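Local coordinates for protein dihydroorotase (Saccharomyces cerevisiae S288C, PDB 6L0A) that catalyses the reversible, zinc-dependent ring closure of N-carbamoyl-L-aspartate to dihydroorotate, the third step of de novo pyrimidine biosynthesis, at residues P46-T50 and L51-I55; L84-E87 and A88-H92; I123-A126 and M127-E130; T182-S185 and A186-I190; L214-T217 and I218-A222. One frame throughout, in Å; residues are numbered along the deposited sequence.

Contact 1: residues P46-T50 and L51-I55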
loop_
_atom_site.group_PDB
_atom_site.type_symbol
_atom_site.label_atom_id
_atom_site.label_comp_id
_atom_site.label_asym_id
_atom_site.label_seq_id
_atom_site.Cartn_x
_atom_site.Cartn_y
_atom_site.Cartn_z
ATOM N N PRO C 46 20.548 19.964 -4.952
ATOM C CA PRO C 46 19.333 20.771 -4.888
ATOM C C PRO C 46 18.568 20.682 -6.196
ATOM O O PRO C 46 19.149 20.228 -7.185
ATOM C CB PRO C 46 19.861 22.199 -4.664
ATOM C CG PRO C 46 21.318 22.057 -4.430
ATOM C CD PRO C 46 21.739 20.815 -5.107
ATOM N N PRO C 47 17.303 21.104 -6.193
ATOM C CA PRO C 47 16.509 21.071 -7.428
ATOM C C PRO C 47 17.109 21.982 -8.482
ATOM O O PRO C 47 17.770 22.977 -8.172
ATOM C CB PRO C 47 15.132 21.581 -6.987
ATOM C CG PRO C 47 15.384 22.304 -5.678
ATOM C CD PRO C 47 16.519 21.570 -5.038
ATOM N N ILE C 48 16.847 21.650 -9.742
ATOM C CA ILE C 48 17.356 22.456 -10.848
ATOM C C ILE C 48 16.509 23.715 -10.967
ATOM O O ILE C 48 15.384 23.675 -11.475
ATOM C CB ILE C 48 17.347 21.683 -12.167
ATOM C CG1 ILE C 48 18.051 20.341 -12.011
ATOM C CG2 ILE C 48 17.980 22.559 -13.246
ATOM C CD1 ILE C 48 18.074 19.547 -13.303
ATOM N N THR C 49 17.068 24.856 -10.544
ATOM C CA THR C 49 16.350 26.121 -10.590
ATOM C C THR C 49 17.203 27.249 -11.156
ATOM O O THR C 49 16.811 28.416 -11.038
ATOM C CB THR C 49 15.860 26.519 -9.194
ATOM O OG1 THR C 49 16.995 26.785 -8.352
ATOM C CG2 THR C 49 15.024 25.399 -8.569
ATOM N N THR C 50 18.366 26.947 -11.734
ATOM C CA THR C 50 19.233 27.984 -12.271
ATOM C C THR C 50 19.697 27.610 -13.672
ATOM O O THR C 50 19.793 26.431 -14.036
ATOM C CB THR C 50 20.443 28.239 -11.364
ATOM O OG1 THR C 50 21.246 27.057 -11.276
ATOM C CG2 THR C 50 19.989 28.673 -9.963
ATOM N N LEU C 51 19.978 28.649 -14.454
ATOM C CA LEU C 51 20.370 28.470 -15.844
ATOM C C LEU C 51 21.641 27.642 -15.967
ATOM O O LEU C 51 21.716 26.713 -16.778
ATOM C CB LEU C 51 20.561 29.842 -16.486
ATOM C CG LEU C 51 20.588 29.902 -18.010
ATOM C CD1 LEU C 51 19.436 29.120 -18.587
ATOM C CD2 LEU C 51 20.533 31.345 -18.460
ATOM N N ASP C 52 22.675 27.986 -15.196
ATOM C CA ASP C 52 23.949 27.295 -15.361
ATOM C C ASP C 52 23.834 25.820 -14.985
ATOM O O ASP C 52 24.446 24.963 -15.632
ATOM C CB ASP C 52 25.034 27.992 -14.540
ATOM C CG ASP C 52 25.403 29.357 -15.110
ATOM O OD1 ASP C 52 25.185 29.579 -16.322
ATOM O OD2 ASP C 52 25.906 30.214 -14.348
ATOM N N ARG C 53 23.028 25.506 -13.963
ATOM C CA ARG C 53 22.859 24.119 -13.533
ATOM C C ARG C 53 22.193 23.272 -14.617
ATOM O O ARG C 53 22.620 22.141 -14.876
ATOM C CB ARG C 53 22.040 24.086 -12.244
ATOM C CG ARG C 53 21.924 22.737 -11.554
ATOM C CD ARG C 53 21.841 22.954 -10.036
ATOM N NE ARG C 53 21.312 21.807 -9.290
ATOM C CZ ARG C 53 21.960 20.655 -9.181
ATOM N NH1 ARG C 53 23.141 20.503 -9.771
ATOM N NH2 ARG C 53 21.437 19.655 -8.492
ATOM N N VAL C 54 21.146 23.796 -15.262
ATOM C CA VAL C 54 20.451 23.000 -16.268
ATOM C C VAL C 54 21.298 22.848 -17.521
ATOM O O VAL C 54 21.222 21.817 -18.201
ATOM C CB VAL C 54 19.069 23.603 -16.585
ATOM C CG1 VAL C 54 19.186 24.830 -17.480
ATOM C CG2 VAL C 54 18.158 22.540 -17.233
ATOM N N ILE C 55 22.119 23.853 -17.849
ATOM C CA ILE C 55 23.006 23.735 -19.002
ATOM C C ILE C 55 24.080 22.688 -18.740
ATOM O O ILE C 55 24.330 21.814 -19.576
ATOM C CB ILE C 55 23.623 25.102 -19.349
ATOM C CG1 ILE C 55 22.572 26.017 -19.971
ATOM C CG2 ILE C 55 24.808 24.923 -20.319
ATOM C CD1 ILE C 55 23.020 27.463 -20.084
#
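Pro46 O takes two N-H groups from the guanidinium of Arg53. The strong bond comes from Arg53 NH2, 2.7 Å from Pro46 O and nearly straight, at 169°. Arg53 NE adds a weak bond to the same oxygen at 3.4 Å. The carbonyl oxygen lies at the edge of the guanidinium, only 5° out of its plane, and NH2 in turn lies in the carbonyl plane. The strong in-plane bond, with the weak one beside it, probably limits rotation of the flat group. Pro47 O sits at the same edge but is more distant. The ring of Pro46 also takes part: its CD lies 3.6 Å from Arg53 NH2. The arginine reaches back because CG is anti to its backbone N (chi1 -172°), and the chain then bends at chi2. At its root, Arg53 CB rests against Thr50 OG1 at 3.2 Å. Arg53 NH2 also has a long, weak ion pair with Glu19.

Deeper in, Ile48 meets the next residue of the helix. Its CG2 branch touches Val54 CB at 3.7 Å, and the two side chains cross at about a right angle. This apolar pair is buried, whereas Pro46 and Thr50 are exposed. Thr50 O accepts from Val54 N at 3.2 Å, the first turn of helix 51-64. Leu51 turns to the other side and packs on Glu87 and Ala88 of helix 82-90. Thr50 is the N-cap residue. The whole is a loop-to-helix junction following strand 37-40, a beta-to-alpha connection of the TIM-barrel type of fold found in the amidohydrolases.

Contact 2: residues L84-E87 and A88-H92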
loop_
_atom_site.group_PDB
_atom_site.type_symbol
_atom_site.label_atom_id
_atom_site.label_comp_id
_atom_site.label_asym_id
_atom_site.label_seq_id
_atom_site.Cartn_x
_atom_site.Cartn_y
_atom_site.Cartn_z
ATOM N N LEU C 84 13.975 34.764 -15.159
ATOM C CA LEU C 84 14.742 33.544 -15.393
ATOM C C LEU C 84 14.023 32.617 -16.365
ATOM O O LEU C 84 14.667 31.931 -17.167
ATOM C CB LEU C 84 15.009 32.835 -14.069
ATOM C CG LEU C 84 15.629 31.442 -14.188
ATOM C CD1 LEU C 84 16.921 31.491 -15.011
ATOM C CD2 LEU C 84 15.880 30.838 -12.818
ATOM N N ILE C 85 12.691 32.575 -16.304
ATOM C CA ILE C 85 11.921 31.806 -17.281
ATOM C C ILE C 85 12.175 32.331 -18.692
ATOM O O ILE C 85 12.457 31.565 -19.623
ATOM C CB ILE C 85 10.423 31.850 -16.928
ATOM C CG1 ILE C 85 10.168 31.202 -15.563
ATOM C CG2 ILE C 85 9.585 31.217 -18.041
ATOM C CD1 ILE C 85 10.413 29.686 -15.533
ATOM N N HIS C 86 12.062 33.651 -18.873
ATOM C CA HIS C 86 12.328 34.251 -20.178
ATOM C C HIS C 86 13.762 33.981 -20.627
ATOM O O HIS C 86 14.005 33.619 -21.783
ATOM C CB HIS C 86 12.057 35.760 -20.121
ATOM C CG HIS C 86 10.602 36.113 -20.038
ATOM N ND1 HIS C 86 9.724 35.900 -21.077
ATOM C CD2 HIS C 86 9.876 36.668 -19.039
ATOM C CE1 HIS C 86 8.517 36.306 -20.722
ATOM N NE2 HIS C 86 8.582 36.771 -19.486
ATOM N N GLU C 87 14.722 34.151 -19.716
ATOM C CA GLU C 87 16.129 33.941 -20.047
ATOM C C GLU C 87 16.390 32.500 -20.480
ATOM O O GLU C 87 17.003 32.254 -21.527
ATOM C CB GLU C 87 16.990 34.311 -18.843
ATOM C CG GLU C 87 18.476 34.133 -19.050
ATOM C CD GLU C 87 19.288 34.543 -17.829
ATOM O OE1 GLU C 87 19.051 33.976 -16.738
ATOM O OE2 GLU C 87 20.164 35.427 -17.957
ATOM N N ALA C 88 15.934 31.529 -19.678
ATOM C CA ALA C 88 16.161 30.122 -20.005
ATOM C C ALA C 88 15.461 29.734 -21.297
ATOM O O ALA C 88 16.000 28.962 -22.096
ATOM C CB ALA C 88 15.682 29.230 -18.859
ATOM N N ALA C 89 14.254 30.259 -21.518
ATOM C CA ALA C 89 13.501 29.921 -22.718
ATOM C C ALA C 89 14.204 30.431 -23.966
ATOM O O ALA C 89 14.348 29.704 -24.957
ATOM C CB ALA C 89 12.090 30.498 -22.634
ATOM N N GLN C 90 14.657 31.684 -23.930
ATOM C CA GLN C 90 15.259 32.269 -25.118
ATOM C C GLN C 90 16.593 31.622 -25.446
ATOM O O GLN C 90 17.005 31.621 -26.609
ATOM C CB GLN C 90 15.403 33.781 -24.934
ATOM C CG GLN C 90 14.130 34.527 -25.320
ATOM C CD GLN C 90 13.925 35.812 -24.545
ATOM O OE1 GLN C 90 14.867 36.572 -24.316
ATOM N NE2 GLN C 90 12.684 36.065 -24.142
ATOM N N GLN C 91 17.273 31.061 -24.453
ATOM C CA GLN C 91 18.494 30.305 -24.694
ATOM C C GLN C 91 18.231 28.835 -25.006
ATOM O O GLN C 91 19.188 28.066 -25.151
ATOM C CB GLN C 91 19.425 30.427 -23.489
ATOM C CG GLN C 91 19.931 31.841 -23.269
ATOM C CD GLN C 91 20.961 31.926 -22.162
ATOM O OE1 GLN C 91 21.671 30.960 -21.883
ATOM N NE2 GLN C 91 21.045 33.087 -21.520
ATOM N N HIS C 92 16.960 28.440 -25.126
ATOM C CA HIS C 92 16.570 27.058 -25.402
ATOM C C HIS C 92 17.190 26.099 -24.390
ATOM O O HIS C 92 17.581 24.978 -24.718
ATOM C CB HIS C 92 16.930 26.662 -26.836
ATOM C CG HIS C 92 16.252 27.509 -27.868
ATOM N ND1 HIS C 92 16.850 28.615 -28.432
ATOM C CD2 HIS C 92 15.014 27.431 -28.409
ATOM C CE1 HIS C 92 16.014 29.172 -29.292
ATOM N NE2 HIS C 92 14.894 28.471 -29.299
#
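Gln91 folds back along the helix over Glu87. Its CB lies 3.6 Å from Glu87 O, and its CG is closer to that oxygen, at 3.4 Å. CD passes the same oxygen at 4.0 Å. At the tip, Gln91 NE2 comes to 3.7 Å from Glu87 CG. The two chains lie side by side and point the same way, with amide and carboxylate planes 67° apart. Glu87 CG is anti to its backbone N (chi1 180°), and the extended chain stands alongside the glutamine. Gln91 also packs on Leu51 of helix 51-64.

The backbone beneath is the last part of helix 82-90. Gln91 N bonds to Glu87 O, and the helix then ends in a Schellman motif. His92 has positive phi, and its N donates to Ala89 O at 2.9 Å.

On the neighbouring face of the helix, Gln90 lies over the carbonyl of His86. Its CD is 3.5 Å from His86 O, and its NE2 is 4.1 Å from His86 CB. The polar tips of both residues turn to one acceptor outside the segments. His86 ND1 and Gln90 NE2 each hydrogen-bond to Glu130 OE2 on helix 121-130. On the inner side, Ala88 packs on Phe74, and Ile85 on Ala126 and Val97.

Contact 3: residues I123-A126 and M127-E130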
loop_
_atom_site.group_PDB
_atom_site.type_symbol
_atom_site.label_atom_id
_atom_site.label_comp_id
_atom_site.label_asym_id
_atom_site.label_seq_id
_atom_site.Cartn_x
_atom_site.Cartn_y
_atom_site.Cartn_z
ATOM N N ILE C 123 5.057 33.333 -12.782
ATOM C CA ILE C 123 5.823 32.307 -13.492
ATOM C C ILE C 123 5.009 31.739 -14.645
ATOM O O ILE C 123 5.495 31.626 -15.777
ATOM C CB ILE C 123 6.261 31.194 -12.524
ATOM C CG1 ILE C 123 7.076 31.757 -11.350
ATOM C CG2 ILE C 123 7.046 30.099 -13.286
ATOM C CD1 ILE C 123 8.406 32.357 -11.756
ATOM N N PHE C 124 3.759 31.347 -14.373
ATOM C CA PHE C 124 2.934 30.742 -15.418
ATOM C C PHE C 124 2.678 31.713 -16.565
ATOM O O PHE C 124 2.605 31.296 -17.731
ATOM C CB PHE C 124 1.602 30.257 -14.836
ATOM C CG PHE C 124 1.749 29.260 -13.721
ATOM C CD1 PHE C 124 2.856 28.427 -13.654
ATOM C CD2 PHE C 124 0.783 29.157 -12.734
ATOM C CE1 PHE C 124 2.991 27.497 -12.628
ATOM C CE2 PHE C 124 0.920 28.231 -11.686
ATOM C CZ PHE C 124 2.020 27.403 -11.642
ATOM N N LYS C 125 2.541 33.008 -16.261
ATOM C CA LYS C 125 2.387 33.988 -17.330
ATOM C C LYS C 125 3.624 34.026 -18.216
ATOM O O LYS C 125 3.515 34.058 -19.448
ATOM C CB LYS C 125 2.093 35.372 -16.736
ATOM C CG LYS C 125 1.539 36.420 -17.725
ATOM C CD LYS C 125 0.506 35.853 -18.726
ATOM C CE LYS C 125 -0.758 35.257 -18.079
ATOM N NZ LYS C 125 -1.641 36.213 -17.341
ATOM N N ALA C 126 4.813 33.994 -17.607
ATOM C CA ALA C 126 6.046 33.973 -18.393
ATOM C C ALA C 126 6.159 32.686 -19.205
ATOM O O ALA C 126 6.504 32.718 -20.393
ATOM C CB ALA C 126 7.255 34.148 -17.470
ATOM N N MET C 127 5.852 31.541 -18.587
ATOM C CA MET C 127 5.853 30.285 -19.335
ATOM C C MET C 127 4.909 30.345 -20.527
ATOM O O MET C 127 5.245 29.868 -21.620
ATOM C CB MET C 127 5.460 29.125 -18.419
ATOM C CG MET C 127 6.492 28.827 -17.361
ATOM S SD MET C 127 5.912 27.539 -16.242
ATOM C CE MET C 127 5.883 26.167 -17.404
ATOM N N GLN C 128 3.705 30.890 -20.324
ATOM C CA GLN C 128 2.723 30.954 -21.405
ATOM C C GLN C 128 3.253 31.780 -22.572
ATOM O O GLN C 128 3.122 31.387 -23.739
ATOM C CB GLN C 128 1.408 31.534 -20.875
ATOM C CG GLN C 128 0.242 31.500 -21.865
ATOM C CD GLN C 128 -1.085 31.902 -21.226
ATOM O OE1 GLN C 128 -2.078 31.167 -21.310
ATOM N NE2 GLN C 128 -1.109 33.071 -20.587
ATOM N N GLU C 129 3.876 32.915 -22.272
ATOM C CA GLU C 129 4.430 33.753 -23.328
ATOM C C GLU C 129 5.569 33.061 -24.068
ATOM O O GLU C 129 5.805 33.350 -25.246
ATOM C CB GLU C 129 4.913 35.074 -22.739
ATOM C CG GLU C 129 3.803 35.971 -22.234
ATOM C CD GLU C 129 4.327 37.106 -21.379
ATOM O OE1 GLU C 129 5.560 37.177 -21.171
ATOM O OE2 GLU C 129 3.511 37.926 -20.909
ATOM N N GLU C 130 6.284 32.152 -23.410
ATOM C CA GLU C 130 7.435 31.503 -24.026
ATOM C C GLU C 130 7.101 30.139 -24.613
ATOM O O GLU C 130 8.002 29.461 -25.118
ATOM C CB GLU C 130 8.579 31.368 -23.010
ATOM C CG GLU C 130 9.124 32.688 -22.463
ATOM C CD GLU C 130 9.993 33.451 -23.464
ATOM O OE1 GLU C 130 10.203 32.959 -24.599
ATOM O OE2 GLU C 130 10.465 34.552 -23.108
#
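The backbone is helical, with four successive i to i+4 bonds from Met127 N to Ile123 O through Glu130 N to Ala126 O; the last is the most bent, at 135°. Met127 SD touches two apolar groups. It is 4.1 Å from Ile123 CG2 and also 4.1 Å from Phe124 CD1. The sulfur meets the edge of the Phe124 ring, 84° off the ring normal and 5.4 Å from its centroid. This is a Met-aromatic contact. Three residues apart on the helix and alike in chi1 (near -60°, CG beside the backbone N), Phe124 and Met127 point the same way.

They form the inner face of helix 121-130, where both pack on Leu134 of strand 133-136. This is the usual helix-on-strand packing of an alpha/beta barrel.

The other side is polar. Lys125 curls, with bends at chi2, chi3 and chi4, and its CE comes to 3.3 Å from Gln128 NE2. The two side chains run side by side. The glutamine's OE1 accepts from Asn173 N, and Phe171 packs on both residues. Glu129 OE2 approaches the aliphatic part of the lysine, 4.0 Å from Lys125 CG. The charged ends stay apart, with Lys125 NZ and Glu129 OE2 separated by 6.5 Å.

Contact 4: residues T182-S185 and A186-I190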
loop_
_atom_site.group_PDB
_atom_site.type_symbol
_atom_site.label_atom_id
_atom_site.label_comp_id
_atom_site.label_asym_id
_atom_site.label_seq_id
_atom_site.Cartn_x
_atom_site.Cartn_y
_atom_site.Cartn_z
ATOM N N THR C 182 -3.237 8.220 -12.832
ATOM C CA THR C 182 -3.451 6.918 -12.226
ATOM C C THR C 182 -4.904 6.575 -11.960
ATOM O O THR C 182 -5.169 5.460 -11.516
ATOM C CB THR C 182 -2.681 6.816 -10.906
ATOM O OG1 THR C 182 -3.122 7.868 -10.034
ATOM C CG2 THR C 182 -1.201 6.928 -11.156
ATOM N N SER C 183 -5.846 7.491 -12.192
ATOM C CA SER C 183 -7.228 7.274 -11.786
ATOM C C SER C 183 -8.179 7.441 -12.960
ATOM O O SER C 183 -7.929 8.226 -13.880
ATOM C CB SER C 183 -7.631 8.237 -10.672
ATOM O OG SER C 183 -7.691 9.567 -11.152
ATOM N N GLU C 184 -9.278 6.682 -12.922
ATOM C CA GLU C 184 -10.343 6.880 -13.899
ATOM C C GLU C 184 -10.846 8.311 -13.870
ATOM O O GLU C 184 -11.161 8.888 -14.922
ATOM C CB GLU C 184 -11.497 5.909 -13.640
ATOM C CG GLU C 184 -12.647 6.130 -14.601
ATOM C CD GLU C 184 -13.821 5.208 -14.364
ATOM O OE1 GLU C 184 -14.244 5.070 -13.200
ATOM O OE2 GLU C 184 -14.310 4.618 -15.349
ATOM N N SER C 185 -10.931 8.901 -12.672
ATOM C CA SER C 185 -11.391 10.280 -12.563
ATOM C C SER C 185 -10.521 11.213 -13.388
ATOM O O SER C 185 -11.035 12.100 -14.080
ATOM C CB SER C 185 -11.408 10.726 -11.099
ATOM O OG SER C 185 -12.456 10.088 -10.401
ATOM N N ALA C 186 -9.196 11.032 -13.326
ATOM C CA ALA C 186 -8.308 11.895 -14.094
ATOM C C ALA C 186 -8.483 11.677 -15.589
ATOM O O ALA C 186 -8.480 12.645 -16.359
ATOM C CB ALA C 186 -6.853 11.661 -13.694
ATOM N N ILE C 187 -8.626 10.416 -16.020
ATOM C CA ILE C 187 -8.822 10.130 -17.444
ATOM C C ILE C 187 -10.067 10.846 -17.960
ATOM O O ILE C 187 -10.045 11.485 -19.023
ATOM C CB ILE C 187 -8.907 8.613 -17.690
ATOM C CG1 ILE C 187 -7.574 7.921 -17.383
ATOM C CG2 ILE C 187 -9.307 8.323 -19.135
ATOM C CD1 ILE C 187 -6.354 8.622 -17.986
ATOM N N LYS C 188 -11.173 10.753 -17.214
ATOM C CA LYS C 188 -12.403 11.434 -17.616
ATOM C C LYS C 188 -12.197 12.937 -17.732
ATOM O O LYS C 188 -12.735 13.578 -18.641
ATOM C CB LYS C 188 -13.519 11.158 -16.613
ATOM C CG LYS C 188 -14.129 9.793 -16.679
ATOM C CD LYS C 188 -15.416 9.825 -15.873
ATOM C CE LYS C 188 -15.894 8.453 -15.538
ATOM N NZ LYS C 188 -17.134 8.543 -14.719
ATOM N N THR C 189 -11.441 13.525 -16.808
ATOM C CA THR C 189 -11.236 14.968 -16.850
ATOM C C THR C 189 -10.389 15.376 -18.053
ATOM O O THR C 189 -10.719 16.354 -18.740
ATOM C CB THR C 189 -10.608 15.443 -15.541
ATOM O OG1 THR C 189 -11.586 15.344 -14.501
ATOM C CG2 THR C 189 -10.140 16.907 -15.647
ATOM N N ILE C 190 -9.311 14.631 -18.340
ATOM C CA ILE C 190 -8.510 14.916 -19.532
ATOM C C ILE C 190 -9.358 14.744 -20.787
ATOM O O ILE C 190 -9.249 15.522 -21.742
ATOM C CB ILE C 190 -7.258 14.020 -19.576
ATOM C CG1 ILE C 190 -6.385 14.262 -18.343
ATOM C CG2 ILE C 190 -6.451 14.257 -20.866
ATOM C CD1 ILE C 190 -5.848 15.675 -18.256
HETATM O O HOH W 1 -13.539 13.241 -13.468
#
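Ser183 lies over the first turn of the helix, its hydroxyl set against Ala186. Ser183 OG accepts from Ala186 N at 3.0 Å, with an N-H to oxygen angle of 154°. The same oxygen touches Ala186 CB at 3.4 Å. A chi1 of 68° places OG between the backbone N and the carbonyl carbon, and from there it reaches forward to the amide. This is a side-chain N-cap of helix 184-193. Ser183 O then accepts from Ile187 N, so one residue serves two amides of the first turn. Ser183 OG has a second bond, to Glu157 of helix 156-170.

Glu184 and Lys188 cross on the more open side. Lys188 CE rests 4.0 Å from Glu184 CD. Their charged atoms do not meet: Glu184 OE1 and Lys188 NZ are 4.8 Å apart. The glutamate instead holds Asn237 through OE1.

Further along, a water donates to Ser185 O at 2.8 Å. It also bonds to Thr189 OG1 at 3.1 Å and so bridges one turn. Ser185 OG bonds to Glu158. Ile187 faces inward, onto Leu242 and Phe253.

The helix belongs to the beta-alpha-beta unit of strands 175-178 and 205-209 and follows closely after the zinc ligand His180. The chemistry implies a capped N-terminus, whose buried serine hydroxyl has two partners. The opposite charges of Glu184 and Lys188 probably add only a weak, through-space attraction.

Contact 5: residues L214-T217 and I218-A222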
loop_
_atom_site.group_PDB
_atom_site.type_symbol
_atom_site.label_atom_id
_atom_site.label_comp_id
_atom_site.label_asym_id
_atom_site.label_seq_id
_atom_site.Cartn_x
_atom_site.Cartn_y
_atom_site.Cartn_z
ATOM N N LEU C 214 0.113 0.753 -16.248
ATOM C CA LEU C 214 -0.657 -0.092 -17.156
ATOM C C LEU C 214 -0.688 -1.542 -16.697
ATOM O O LEU C 214 -1.457 -2.337 -17.253
ATOM C CB LEU C 214 -0.081 -0.012 -18.571
ATOM C CG LEU C 214 0.006 1.402 -19.161
ATOM C CD1 LEU C 214 0.456 1.354 -20.619
ATOM C CD2 LEU C 214 -1.329 2.134 -19.024
ATOM N N PHE C 215 0.120 -1.891 -15.698
ATOM C CA PHE C 215 0.199 -3.232 -15.129
ATOM C C PHE C 215 -0.275 -3.303 -13.689
ATOM O O PHE C 215 -0.972 -4.251 -13.312
ATOM C CB PHE C 215 1.648 -3.740 -15.155
ATOM C CG PHE C 215 2.173 -4.051 -16.530
ATOM C CD1 PHE C 215 2.878 -3.093 -17.254
ATOM C CD2 PHE C 215 2.001 -5.314 -17.082
ATOM C CE1 PHE C 215 3.394 -3.385 -18.504
ATOM C CE2 PHE C 215 2.507 -5.608 -18.340
ATOM C CZ PHE C 215 3.199 -4.640 -19.052
ATOM N N LEU C 216 0.129 -2.340 -12.867
ATOM C CA LEU C 216 0.037 -2.475 -11.419
ATOM C C LEU C 216 -1.317 -2.053 -10.887
ATOM O O LEU C 216 -2.002 -1.191 -11.447
ATOM C CB LEU C 216 1.104 -1.629 -10.715
ATOM C CG LEU C 216 2.581 -1.957 -10.902
ATOM C CD1 LEU C 216 3.426 -0.917 -10.172
ATOM C CD2 LEU C 216 2.908 -3.356 -10.407
ATOM N N THR C 217 -1.669 -2.638 -9.749
ATOM C CA THR C 217 -2.792 -2.207 -8.942
ATOM C C THR C 217 -2.309 -2.184 -7.498
ATOM O O THR C 217 -1.195 -2.612 -7.205
ATOM C CB THR C 217 -3.975 -3.155 -9.137
ATOM O OG1 THR C 217 -5.187 -2.482 -8.798
ATOM C CG2 THR C 217 -3.800 -4.357 -8.281
ATOM N N ILE C 218 -3.150 -1.695 -6.577
ATOM C CA ILE C 218 -2.743 -1.612 -5.170
ATOM C C ILE C 218 -2.282 -2.967 -4.633
ATOM O O ILE C 218 -1.380 -3.035 -3.791
ATOM C CB ILE C 218 -3.892 -1.025 -4.322
ATOM C CG1 ILE C 218 -3.462 -0.863 -2.863
ATOM C CG2 ILE C 218 -5.176 -1.871 -4.459
ATOM C CD1 ILE C 218 -4.434 -0.054 -2.032
ATOM N N ASP C 219 -2.879 -4.065 -5.110
ATOM C CA ASP C 219 -2.470 -5.385 -4.634
ATOM C C ASP C 219 -1.003 -5.659 -4.902
ATOM O O ASP C 219 -0.374 -6.433 -4.176
ATOM C CB ASP C 219 -3.304 -6.482 -5.298
ATOM C CG ASP C 219 -4.646 -6.644 -4.662
ATOM O OD1 ASP C 219 -5.177 -5.649 -4.145
ATOM O OD2 ASP C 219 -5.185 -7.764 -4.705
ATOM N N ASP C 220 -0.449 -5.067 -5.951
ATOM C CA ASP C 220 0.923 -5.380 -6.328
ATOM C C ASP C 220 1.968 -4.625 -5.527
ATOM O O ASP C 220 3.124 -5.063 -5.500
ATOM C CB ASP C 220 1.133 -5.097 -7.818
ATOM C CG ASP C 220 0.213 -5.912 -8.689
ATOM O OD1 ASP C 220 0.189 -7.148 -8.522
ATOM O OD2 ASP C 220 -0.488 -5.329 -9.539
ATOM N N TRP C 221 1.622 -3.506 -4.877
ATOM C CA TRP C 221 2.619 -2.815 -4.070
ATOM C C TRP C 221 2.361 -2.881 -2.574
ATOM O O TRP C 221 3.256 -2.517 -1.804
ATOM C CB TRP C 221 2.780 -1.338 -4.502
ATOM C CG TRP C 221 1.558 -0.462 -4.379
ATOM C CD1 TRP C 221 0.677 -0.147 -5.373
ATOM C CD2 TRP C 221 1.114 0.247 -3.210
ATOM N NE1 TRP C 221 -0.307 0.687 -4.891
ATOM C CE2 TRP C 221 -0.056 0.954 -3.571
ATOM C CE3 TRP C 221 1.598 0.359 -1.895
ATOM C CZ2 TRP C 221 -0.766 1.744 -2.663
ATOM C CZ3 TRP C 221 0.896 1.147 -0.995
ATOM C CH2 TRP C 221 -0.269 1.825 -1.380
ATOM N N ALA C 222 1.205 -3.384 -2.135
ATOM C CA ALA C 222 0.888 -3.341 -0.704
ATOM C C ALA C 222 2.005 -3.957 0.150
ATOM O O ALA C 222 2.409 -3.386 1.168
ATOM C CB ALA C 222 -0.449 -4.044 -0.449
HETATM O O HOH W 2 0.522 -6.747 -12.254
#
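This is a local contact at a helix start, where the loop after strand 205-209 turns into the short, weakly bonded helix 218-221. Two bonds join Thr217 and Asp220 in opposite senses. Thr217 N donates to Asp220 OD2 at 2.9 Å, and Asp220 N donates to Thr217 O, also at 2.9 Å. The first resembles half a capping box, but Thr217 OG1 bonds to Lys234 O instead. The carboxylate oxygen is met on its anti side, 20° out of the carboxylate plane. The second bond is less well aimed, since the donor stands above the carbonyl plane of Thr217. Asp220 CG lies beside its own backbone N (chi1 -60°), which turns the carboxylate back toward the loop. A water donates to Asp220 OD2 and to Phe215 O, linking the two.

Leu216 lies across the aspartate, with its CD2 branch 3.6 Å from Asp220 CB. Thr217 CG2 packs on Asp219 CB at 3.7 Å.

In the barrel fold this excursion follows a strand of the parallel sheet. It carries the helix to the subunit interface. There Asp219 bonds to Ser142 and Val153 of the second subunit, and Trp221 meets Trp221 of that subunit with ring planes at about 30°.

Within the contact, Trp221 CD1 lies 3.6 Å from Thr217 O. Ile218 O stands over one face of the indole, offset toward the rim. The indole NE1 donates to Ala233 O.

Contact 2 touches both contact 1 and contact 3, which do not touch each other. Packing joins contacts 1 and 2; hydrogen bonds as well as packing join contacts 2 and 3. Contacts 4 and 5 lie apart from these, about 17 Å from each other between centres. All five are partly buried. Contact 3 follows the last turns of a helix, and contact 2 includes a helix end; both join an apolar inner side to a polar outer one. Contacts 1, 4 and 5 sit where helices start: an arginine reaches back to a loop carbonyl in 1, a serine caps in 4, and an aspartate binds a loop amide in 5. Only contact 5 touches the second subunit.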